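Local structure of transcriptional regulator URE2 (Saccharomyces cerevisiae, 1K0D) at residues 32-40 / 250-258; 162-173 / 233-243. The protein represses nitrogen catabolic genes by holding GATA transcriptional activators in the cytoplasm and has glutathione peroxidase activity, the part described here being its glutathione transferase-like region. One frame throughout, in Å; residues are numbered along the deposited sequence.

Contact 1: 32-40 / 250-258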
loop_
_atom_site.group_PDB
_atom_site.type_symbol
_atom_site.label_atom_id
_atom_site.label_comp_id
_atom_site.label_asym_id
_atom_site.label_seq_id
_atom_site.Cartn_x
_atom_site.Cartn_y
_atom_site.Cartn_z
ATOM N N PHE B 32 8.395 7.402 -11.027
ATOM C CA PHE B 32 9.762 7.748 -10.663
ATOM C C PHE B 32 10.194 7.046 -9.379
ATOM O O PHE B 32 11.385 6.837 -9.159
ATOM C CB PHE B 32 9.913 9.268 -10.518
ATOM C CG PHE B 32 9.787 10.009 -11.821
ATOM C CD1 PHE B 32 8.536 10.275 -12.371
ATOM C CD2 PHE B 32 10.924 10.396 -12.526
ATOM C CE1 PHE B 32 8.416 10.917 -13.608
ATOM C CE2 PHE B 32 10.821 11.038 -13.763
ATOM C CZ PHE B 32 9.562 11.299 -14.307
ATOM N N LYS B 33 9.231 6.683 -8.533
ATOM C CA LYS B 33 9.550 5.988 -7.291
ATOM C C LYS B 33 10.163 4.632 -7.632
ATOM O O LYS B 33 11.103 4.187 -6.978
ATOM C CB LYS B 33 8.296 5.764 -6.442
ATOM C CG LYS B 33 8.589 5.078 -5.109
ATOM C CD LYS B 33 7.355 4.430 -4.500
ATOM C CE LYS B 33 6.236 5.427 -4.292
ATOM N NZ LYS B 33 5.012 4.742 -3.767
ATOM N N VAL B 34 9.628 3.980 -8.662
ATOM C CA VAL B 34 10.143 2.681 -9.073
ATOM C C VAL B 34 11.453 2.869 -9.838
ATOM O O VAL B 34 12.391 2.108 -9.656
ATOM C CB VAL B 34 9.122 1.915 -9.966
ATOM C CG1 VAL B 34 9.758 0.655 -10.510
ATOM C CG2 VAL B 34 7.872 1.538 -9.142
ATOM N N ALA B 35 11.509 3.890 -10.690
ATOM C CA ALA B 35 12.718 4.167 -11.463
ATOM C C ALA B 35 13.887 4.377 -10.505
ATOM O O ALA B 35 14.981 3.870 -10.728
ATOM C CB ALA B 35 12.515 5.410 -12.336
ATOM N N ILE B 36 13.644 5.117 -9.431
ATOM C CA ILE B 36 14.676 5.374 -8.436
ATOM C C ILE B 36 15.239 4.088 -7.818
ATOM O O ILE B 36 16.456 3.903 -7.759
ATOM C CB ILE B 36 14.136 6.281 -7.310
ATOM C CG1 ILE B 36 14.009 7.718 -7.830
ATOM C CG2 ILE B 36 15.054 6.215 -6.093
ATOM C CD1 ILE B 36 13.405 8.673 -6.843
ATOM N N VAL B 37 14.364 3.194 -7.368
ATOM C CA VAL B 37 14.835 1.951 -6.756
ATOM C C VAL B 37 15.500 1.053 -7.790
ATOM O O VAL B 37 16.481 0.373 -7.502
ATOM C CB VAL B 37 13.680 1.197 -6.071
ATOM C CG1 VAL B 37 14.165 -0.161 -5.545
ATOM C CG2 VAL B 37 13.140 2.051 -4.936
ATOM N N LEU B 38 14.944 1.051 -8.993
ATOM C CA LEU B 38 15.487 0.270 -10.097
ATOM C C LEU B 38 16.929 0.765 -10.345
ATOM O O LEU B 38 17.865 -0.022 -10.514
ATOM C CB LEU B 38 14.617 0.519 -11.341
ATOM C CG LEU B 38 14.071 -0.581 -12.263
ATOM C CD1 LEU B 38 13.753 -1.871 -11.518
ATOM C CD2 LEU B 38 12.815 -0.028 -12.947
ATOM N N SER B 39 17.098 2.085 -10.350
ATOM C CA SER B 39 18.406 2.670 -10.587
ATOM C C SER B 39 19.375 2.447 -9.433
ATOM O O SER B 39 20.524 2.086 -9.657
ATOM C CB SER B 39 18.267 4.164 -10.881
ATOM O OG SER B 39 19.536 4.787 -10.869
ATOM N N GLU B 40 18.913 2.649 -8.201
ATOM C CA GLU B 40 19.767 2.459 -7.031
ATOM C C GLU B 40 20.291 1.026 -6.905
ATOM O O GLU B 40 21.418 0.805 -6.460
ATOM C CB GLU B 40 19.009 2.839 -5.751
ATOM C CG GLU B 40 19.044 4.330 -5.395
ATOM C CD GLU B 40 20.421 4.809 -4.897
ATOM O OE1 GLU B 40 20.592 6.032 -4.693
ATOM O OE2 GLU B 40 21.328 3.966 -4.705
ATOM N N ARG B 250 22.113 11.850 -4.564
ATOM C CA ARG B 250 22.654 10.547 -4.944
ATOM C C ARG B 250 22.591 10.341 -6.459
ATOM O O ARG B 250 21.566 10.595 -7.098
ATOM C CB ARG B 250 21.891 9.433 -4.222
ATOM C CG ARG B 250 21.929 9.550 -2.696
ATOM C CD ARG B 250 21.116 8.450 -2.058
ATOM N NE ARG B 250 21.625 7.132 -2.432
ATOM C CZ ARG B 250 22.595 6.488 -1.786
ATOM N NH1 ARG B 250 23.172 7.036 -0.721
ATOM N NH2 ARG B 250 22.980 5.293 -2.203
ATOM N N PRO B 251 23.692 9.875 -7.057
ATOM C CA PRO B 251 23.713 9.657 -8.504
ATOM C C PRO B 251 22.548 8.828 -9.040
ATOM O O PRO B 251 21.852 9.249 -9.977
ATOM C CB PRO B 251 25.061 8.982 -8.728
ATOM C CG PRO B 251 25.920 9.651 -7.708
ATOM C CD PRO B 251 25.026 9.630 -6.474
ATOM N N ALA B 252 22.336 7.650 -8.458
ATOM C CA ALA B 252 21.257 6.782 -8.911
ATOM C C ALA B 252 19.913 7.509 -8.932
ATOM O O ALA B 252 19.128 7.330 -9.857
ATOM C CB ALA B 252 21.177 5.531 -8.040
ATOM N N VAL B 253 19.661 8.341 -7.927
ATOM C CA VAL B 253 18.408 9.087 -7.852
ATOM C C VAL B 253 18.344 10.165 -8.936
ATOM O O VAL B 253 17.323 10.328 -9.607
ATOM C CB VAL B 253 18.229 9.750 -6.465
ATOM C CG1 VAL B 253 16.967 10.602 -6.452
ATOM C CG2 VAL B 253 18.143 8.682 -5.376
ATOM N N ILE B 254 19.438 10.901 -9.111
ATOM C CA ILE B 254 19.486 11.944 -10.127
ATOM C C ILE B 254 19.250 11.308 -11.487
ATOM O O ILE B 254 18.472 11.811 -12.286
ATOM C CB ILE B 254 20.860 12.669 -10.153
ATOM C CG1 ILE B 254 21.074 13.451 -8.852
ATOM C CG2 ILE B 254 20.931 13.615 -11.361
ATOM C CD1 ILE B 254 22.442 14.120 -8.768
ATOM N N LYS B 255 19.923 10.193 -11.746
ATOM C CA LYS B 255 19.779 9.508 -13.025
ATOM C C LYS B 255 18.334 9.103 -13.295
ATOM O O LYS B 255 17.827 9.300 -14.400
ATOM C CB LYS B 255 20.661 8.264 -13.072
ATOM C CG LYS B 255 20.551 7.499 -14.382
ATOM C CD LYS B 255 21.292 6.173 -14.321
ATOM C CE LYS B 255 21.065 5.369 -15.594
ATOM N NZ LYS B 255 21.581 3.977 -15.475
ATOM N N ALA B 256 17.674 8.535 -12.286
ATOM C CA ALA B 256 16.284 8.104 -12.444
ATOM C C ALA B 256 15.327 9.263 -12.740
ATOM O O ALA B 256 14.470 9.154 -13.617
ATOM C CB ALA B 256 15.824 7.357 -11.198
ATOM N N LEU B 257 15.469 10.366 -12.011
ATOM C CA LEU B 257 14.599 11.522 -12.212
ATOM C C LEU B 257 14.862 12.229 -13.543
ATOM O O LEU B 257 13.978 12.891 -14.079
ATOM C CB LEU B 257 14.749 12.512 -11.052
ATOM C CG LEU B 257 14.286 11.980 -9.690
ATOM C CD1 LEU B 257 14.474 13.040 -8.621
ATOM C CD2 LEU B 257 12.819 11.562 -9.774
ATOM N N ARG B 258 16.074 12.090 -14.075
ATOM C CA ARG B 258 16.409 12.705 -15.355
ATOM C C ARG B 258 15.819 11.902 -16.513
ATOM O O ARG B 258 15.575 12.445 -17.584
ATOM C CB ARG B 258 17.930 12.791 -15.540
ATOM C CG ARG B 258 18.603 13.981 -14.862
ATOM C CD ARG B 258 20.119 13.942 -15.084
ATOM N NE ARG B 258 20.796 15.082 -14.478
ATOM C CZ ARG B 258 22.110 15.172 -14.310
ATOM N NH1 ARG B 258 22.635 16.253 -13.746
ATOM N NH2 ARG B 258 22.902 14.181 -14.698
#
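Arg250 and Glu40 open an interface between the two domains of the glutathione transferase fold, where helix 29-40 of the thioredoxin-like domain packs against the C-terminal helix 251-258. The guanidinium approaches side-on: Arg250 NE lies 2.7 Å from Glu40 OE1 and NH2 gives a longer bond to OE2, both nearly straight. The grip is not coplanar, for both oxygens lie close to the guanidinium plane, yet OE1 is met from 39° above its own carboxylate plane, and the two planes are turned 35° apart. The bend in the Glu40 chain (chi2 -72°) brings its carboxylate over the methyl of Ala252, with CD 3.3 Å from Ala252 CB. Ala252 O, already bonded to Ala256 N within its helix, also accepts Ser39 OG at 2.8 Å from the opposite face of the peptide plane. Next, Val253 CG2 meets Ile36 CG2 at 4.0 Å, while Leu217 of helix 214-217 touches both side chains. Ala256 then lets the backbones come close, its CB 3.6 Å from Ile36 CA. The short helix axes pass 8.1 Å apart. Finally, the CD2 branch is the part of the Leu257 side chain that touches the Phe32 ring, set obliquely to it and 3.5 Å from Phe32 CD2.

Contact 2: 162-173 / 233-243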
loop_
_atom_site.group_PDB
_atom_site.type_symbol
_atom_site.label_atom_id
_atom_site.label_comp_id
_atom_site.label_asym_id
_atom_site.label_seq_id
_atom_site.Cartn_x
_atom_site.Cartn_y
_atom_site.Cartn_z
ATOM N N TYR B 162 3.086 14.802 6.853
ATOM C CA TYR B 162 4.459 15.279 6.777
ATOM C C TYR B 162 4.974 15.571 8.178
ATOM O O TYR B 162 6.164 15.456 8.446
ATOM C CB TYR B 162 4.575 16.520 5.882
ATOM C CG TYR B 162 4.940 16.154 4.456
ATOM C CD1 TYR B 162 3.963 16.019 3.474
ATOM C CD2 TYR B 162 6.257 15.869 4.111
ATOM C CE1 TYR B 162 4.284 15.605 2.186
ATOM C CE2 TYR B 162 6.593 15.453 2.824
ATOM C CZ TYR B 162 5.600 15.323 1.866
ATOM O OH TYR B 162 5.926 14.908 0.592
ATOM N N GLY B 163 4.064 15.925 9.080
ATOM C CA GLY B 163 4.458 16.185 10.452
ATOM C C GLY B 163 4.895 14.886 11.112
ATOM O O GLY B 163 5.791 14.882 11.956
ATOM N N VAL B 164 4.260 13.776 10.732
ATOM C CA VAL B 164 4.614 12.466 11.283
ATOM C C VAL B 164 6.039 12.118 10.848
ATOM O O VAL B 164 6.839 11.611 11.638
ATOM C CB VAL B 164 3.649 11.359 10.784
ATOM C CG1 VAL B 164 4.095 10.001 11.297
ATOM C CG2 VAL B 164 2.234 11.658 11.256
ATOM N N VAL B 165 6.359 12.397 9.590
ATOM C CA VAL B 165 7.698 12.123 9.076
ATOM C C VAL B 165 8.728 13.049 9.739
ATOM O O VAL B 165 9.819 12.619 10.125
ATOM C CB VAL B 165 7.758 12.322 7.542
ATOM C CG1 VAL B 165 9.176 12.118 7.047
ATOM C CG2 VAL B 165 6.808 11.341 6.853
ATOM N N GLU B 166 8.371 14.323 9.868
ATOM C CA GLU B 166 9.247 15.313 10.487
ATOM C C GLU B 166 9.595 14.876 11.910
ATOM O O GLU B 166 10.764 14.835 12.289
ATOM C CB GLU B 166 8.552 16.677 10.524
ATOM C CG GLU B 166 9.389 17.787 11.139
ATOM C CD GLU B 166 10.527 18.235 10.236
ATOM O OE1 GLU B 166 11.350 19.068 10.681
ATOM O OE2 GLU B 166 10.601 17.764 9.079
ATOM N N MET B 167 8.569 14.550 12.689
ATOM C CA MET B 167 8.747 14.114 14.070
ATOM C C MET B 167 9.680 12.901 14.157
ATOM O O MET B 167 10.633 12.897 14.937
ATOM C CB MET B 167 7.375 13.789 14.687
ATOM C CG MET B 167 7.413 13.188 16.091
ATOM S SD MET B 167 5.767 13.108 16.888
ATOM C CE MET B 167 4.984 11.720 15.993
ATOM N N ALA B 168 9.409 11.876 13.355
ATOM C CA ALA B 168 10.239 10.679 13.360
ATOM C C ALA B 168 11.698 11.021 13.048
ATOM O O ALA B 168 12.613 10.512 13.699
ATOM C CB ALA B 168 9.709 9.666 12.353
ATOM N N LEU B 169 11.915 11.876 12.053
ATOM C CA LEU B 169 13.279 12.262 11.692
ATOM C C LEU B 169 13.934 13.046 12.833
ATOM O O LEU B 169 15.113 12.854 13.135
ATOM C CB LEU B 169 13.278 13.098 10.408
ATOM C CG LEU B 169 12.881 12.361 9.124
ATOM C CD1 LEU B 169 12.733 13.356 7.981
ATOM C CD2 LEU B 169 13.933 11.301 8.791
ATOM N N ALA B 170 13.162 13.927 13.462
ATOM C CA ALA B 170 13.657 14.720 14.581
ATOM C C ALA B 170 14.087 13.802 15.721
ATOM O O ALA B 170 15.147 13.995 16.313
ATOM C CB ALA B 170 12.575 15.679 15.063
ATOM N N GLU B 171 13.268 12.800 16.026
ATOM C CA GLU B 171 13.594 11.863 17.102
ATOM C C GLU B 171 14.851 11.059 16.798
ATOM O O GLU B 171 15.628 10.764 17.704
ATOM C CB GLU B 171 12.432 10.905 17.359
ATOM C CG GLU B 171 11.182 11.580 17.889
ATOM C CD GLU B 171 10.062 10.590 18.145
ATOM O OE1 GLU B 171 10.236 9.712 19.017
ATOM O OE2 GLU B 171 9.013 10.687 17.471
ATOM N N ARG B 172 15.049 10.697 15.532
ATOM C CA ARG B 172 16.235 9.935 15.141
ATOM C C ARG B 172 17.480 10.788 15.378
ATOM O O ARG B 172 18.527 10.285 15.785
ATOM C CB ARG B 172 16.179 9.562 13.660
ATOM C CG ARG B 172 14.988 8.732 13.242
ATOM C CD ARG B 172 15.091 7.306 13.724
ATOM N NE ARG B 172 13.968 6.528 13.215
ATOM C CZ ARG B 172 12.699 6.735 13.556
ATOM N NH1 ARG B 172 12.391 7.699 14.419
ATOM N NH2 ARG B 172 11.738 5.989 13.024
ATOM N N ARG B 173 17.358 12.082 15.110
ATOM C CA ARG B 173 18.464 13.005 15.294
ATOM C C ARG B 173 18.764 13.179 16.779
ATOM O O ARG B 173 19.918 13.127 17.205
ATOM C CB ARG B 173 18.120 14.349 14.662
ATOM C CG ARG B 173 19.165 15.422 14.879
ATOM C CD ARG B 173 19.196 16.354 13.687
ATOM N NE ARG B 173 19.832 15.701 12.552
ATOM C CZ ARG B 173 19.520 15.933 11.285
ATOM N NH1 ARG B 173 20.158 15.293 10.319
ATOM N NH2 ARG B 173 18.558 16.791 10.984
ATOM N N ILE B 233 8.103 22.664 2.009
ATOM C CA ILE B 233 8.861 21.745 2.864
ATOM C C ILE B 233 10.085 22.358 3.556
ATOM O O ILE B 233 10.316 22.135 4.749
ATOM C CB ILE B 233 9.323 20.509 2.058
ATOM C CG1 ILE B 233 8.108 19.675 1.645
ATOM C CG2 ILE B 233 10.278 19.658 2.887
ATOM C CD1 ILE B 233 8.445 18.541 0.695
ATOM N N LYS B 234 10.872 23.117 2.799
ATOM C CA LYS B 234 12.075 23.752 3.328
ATOM C C LYS B 234 11.797 24.590 4.572
ATOM O O LYS B 234 12.588 24.602 5.512
ATOM C CB LYS B 234 12.711 24.623 2.240
ATOM C CG LYS B 234 13.965 25.378 2.659
ATOM C CD LYS B 234 14.569 26.105 1.462
ATOM C CE LYS B 234 15.689 27.049 1.880
ATOM N NZ LYS B 234 16.812 26.336 2.550
ATOM N N ILE B 235 10.661 25.276 4.589
ATOM C CA ILE B 235 10.310 26.128 5.719
ATOM C C ILE B 235 9.408 25.444 6.733
ATOM O O ILE B 235 9.578 25.611 7.942
ATOM C CB ILE B 235 9.609 27.409 5.231
ATOM C CG1 ILE B 235 10.537 28.176 4.287
ATOM C CG2 ILE B 235 9.208 28.278 6.422
ATOM C CD1 ILE B 235 9.904 29.398 3.678
ATOM N N GLU B 236 8.449 24.670 6.239
ATOM C CA GLU B 236 7.510 23.983 7.113
ATOM C C GLU B 236 8.030 22.714 7.779
ATOM O O GLU B 236 7.639 22.407 8.905
ATOM C CB GLU B 236 6.236 23.650 6.339
ATOM C CG GLU B 236 5.360 24.849 6.040
ATOM C CD GLU B 236 4.100 24.462 5.292
ATOM O OE1 GLU B 236 4.083 24.567 4.048
ATOM O OE2 GLU B 236 3.131 24.032 5.952
ATOM N N PHE B 237 8.898 21.972 7.094
ATOM C CA PHE B 237 9.424 20.726 7.652
ATOM C C PHE B 237 10.933 20.571 7.453
ATOM O O PHE B 237 11.387 19.777 6.630
ATOM C CB PHE B 237 8.682 19.530 7.034
ATOM C CG PHE B 237 7.183 19.619 7.160
ATOM C CD1 PHE B 237 6.410 20.116 6.116
ATOM C CD2 PHE B 237 6.548 19.243 8.338
ATOM C CE1 PHE B 237 5.026 20.240 6.245
ATOM C CE2 PHE B 237 5.164 19.364 8.477
ATOM C CZ PHE B 237 4.402 19.864 7.427
ATOM N N PRO B 238 11.731 21.324 8.229
ATOM C CA PRO B 238 13.198 21.324 8.187
ATOM C C PRO B 238 13.855 19.948 8.049
ATOM O O PRO B 238 14.647 19.723 7.135
ATOM C CB PRO B 238 13.571 22.017 9.499
ATOM C CG PRO B 238 12.476 23.001 9.661
ATOM C CD PRO B 238 11.252 22.166 9.341
ATOM N N GLU B 239 13.543 19.038 8.966
ATOM C CA GLU B 239 14.120 17.694 8.922
ATOM C C GLU B 239 13.813 16.972 7.602
ATOM O O GLU B 239 14.692 16.343 7.010
ATOM C CB GLU B 239 13.609 16.857 10.098
ATOM C CG GLU B 239 14.203 17.224 11.451
ATOM C CD GLU B 239 15.698 16.947 11.530
ATOM O OE1 GLU B 239 16.119 15.819 11.190
ATOM O OE2 GLU B 239 16.455 17.853 11.939
ATOM N N VAL B 240 12.568 17.056 7.146
ATOM C CA VAL B 240 12.187 16.409 5.892
ATOM C C VAL B 240 12.994 17.035 4.768
ATOM O O VAL B 240 13.347 16.371 3.795
ATOM C CB VAL B 240 10.677 16.586 5.586
ATOM C CG1 VAL B 240 10.364 16.089 4.184
ATOM C CG2 VAL B 240 9.852 15.814 6.602
ATOM N N TYR B 241 13.304 18.319 4.918
ATOM C CA TYR B 241 14.071 19.024 3.904
ATOM C C TYR B 241 15.484 18.470 3.754
ATOM O O TYR B 241 15.916 18.184 2.638
ATOM C CB TYR B 241 14.139 20.518 4.222
ATOM C CG TYR B 241 14.839 21.303 3.140
ATOM C CD1 TYR B 241 14.244 21.481 1.895
ATOM C CD2 TYR B 241 16.122 21.814 3.337
ATOM C CE1 TYR B 241 14.906 22.141 0.870
ATOM C CE2 TYR B 241 16.797 22.477 2.316
ATOM C CZ TYR B 241 16.182 22.634 1.086
ATOM O OH TYR B 241 16.843 23.268 0.062
ATOM N N LYS B 242 16.207 18.323 4.864
ATOM C CA LYS B 242 17.578 17.795 4.809
ATOM C C LYS B 242 17.567 16.384 4.221
ATOM O O LYS B 242 18.341 16.047 3.326
ATOM C CB LYS B 242 18.200 17.720 6.204
ATOM C CG LYS B 242 18.282 19.019 6.976
ATOM C CD LYS B 242 19.072 18.780 8.260
ATOM C CE LYS B 242 18.794 19.831 9.313
ATOM N NZ LYS B 242 17.418 19.678 9.859
ATOM N N TRP B 243 16.678 15.573 4.775
ATOM C CA TRP B 243 16.459 14.185 4.398
ATOM C C TRP B 243 16.261 14.043 2.883
ATOM O O TRP B 243 16.952 13.264 2.226
ATOM C CB TRP B 243 15.231 13.719 5.178
ATOM C CG TRP B 243 14.708 12.359 4.925
ATOM C CD1 TRP B 243 15.309 11.173 5.229
ATOM C CD2 TRP B 243 13.390 12.039 4.475
ATOM N NE1 TRP B 243 14.435 10.130 5.015
ATOM C CE2 TRP B 243 13.250 10.636 4.552
ATOM C CE3 TRP B 243 12.309 12.804 4.021
ATOM C CZ2 TRP B 243 12.065 9.981 4.193
ATOM C CZ3 TRP B 243 11.131 12.153 3.665
ATOM C CH2 TRP B 243 11.020 10.756 3.756
#
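Glu166 reaches across to the start of helix 238-248, where its carboxylate accepts two backbone N-H groups of the first turn. Phe237 holds the N-cap position, and the amides beyond it are divided between the two oxygens: Glu239 N gives its hydrogen to Glu166 OE1 at 2.8 Å, on the syn lone pair, and Val240 N gives its own to Glu166 OE2 at 2.8 Å. With CG anti to the backbone N (chi1 -179°) and a bend at chi2, the carboxylate lies against this helix end, whose partial positive charge would probably favour the ionised form.

A second polar group forms around Glu239. Its OE2 accepts Lys242 NZ from the same helix at 2.9 Å, from well above the carboxylate plane. The salt bridge from Arg173 NH2 to Glu239 OE2 is weakly angled, and its modelled distance is doubtfully short; Tyr203 O binds Arg173 NH1.

Apolar side chains pack beside these polar groups. Leu169 CD2 rests 4.0 Å from the centroid of the Trp243 five-membered ring, 16° off its normal, with Val165 CG1 over the six-membered ring; Asp216 holds Trp243 NE1. Tyr162 CB makes a CH-pi contact over the Phe237 ring, 3.7 Å from its centroid, while Tyr162 OH hydrogen-bonds Asn223 and His129.

The segments 162-173 and 238-243 cross at 77°, with Val240 (among Tyr162, Val165, Glu166 and Leu169) and Glu239 (among Glu166, Leu169, Ala170 and Arg173) set as knobs into the surface of helix 148-176, within the all-helical C-terminal domain of the glutathione transferase fold.

From the N terminus, the chain first passes through helix 29-40 in the thioredoxin-like domain, then completes the remaining strands of its sheet before entering the helical domain. There segment 162-173 meets segment 233-243, whose nearest ends are 60 residues apart, so contact 2 closes the shorter loop. Contact 1 closes only when the last helix, 251-258, returns to helix 29-40 after about 210 residues; the loop of contact 2 therefore lies wholly within that of contact 1, and the two do not cross. Their centres are 22 Å apart and they do not touch, yet helices 238-248 and 251-258 are consecutive. Contact 2 ties the C-terminal domain together internally, whereas contact 1 joins its end to the N-terminal domain.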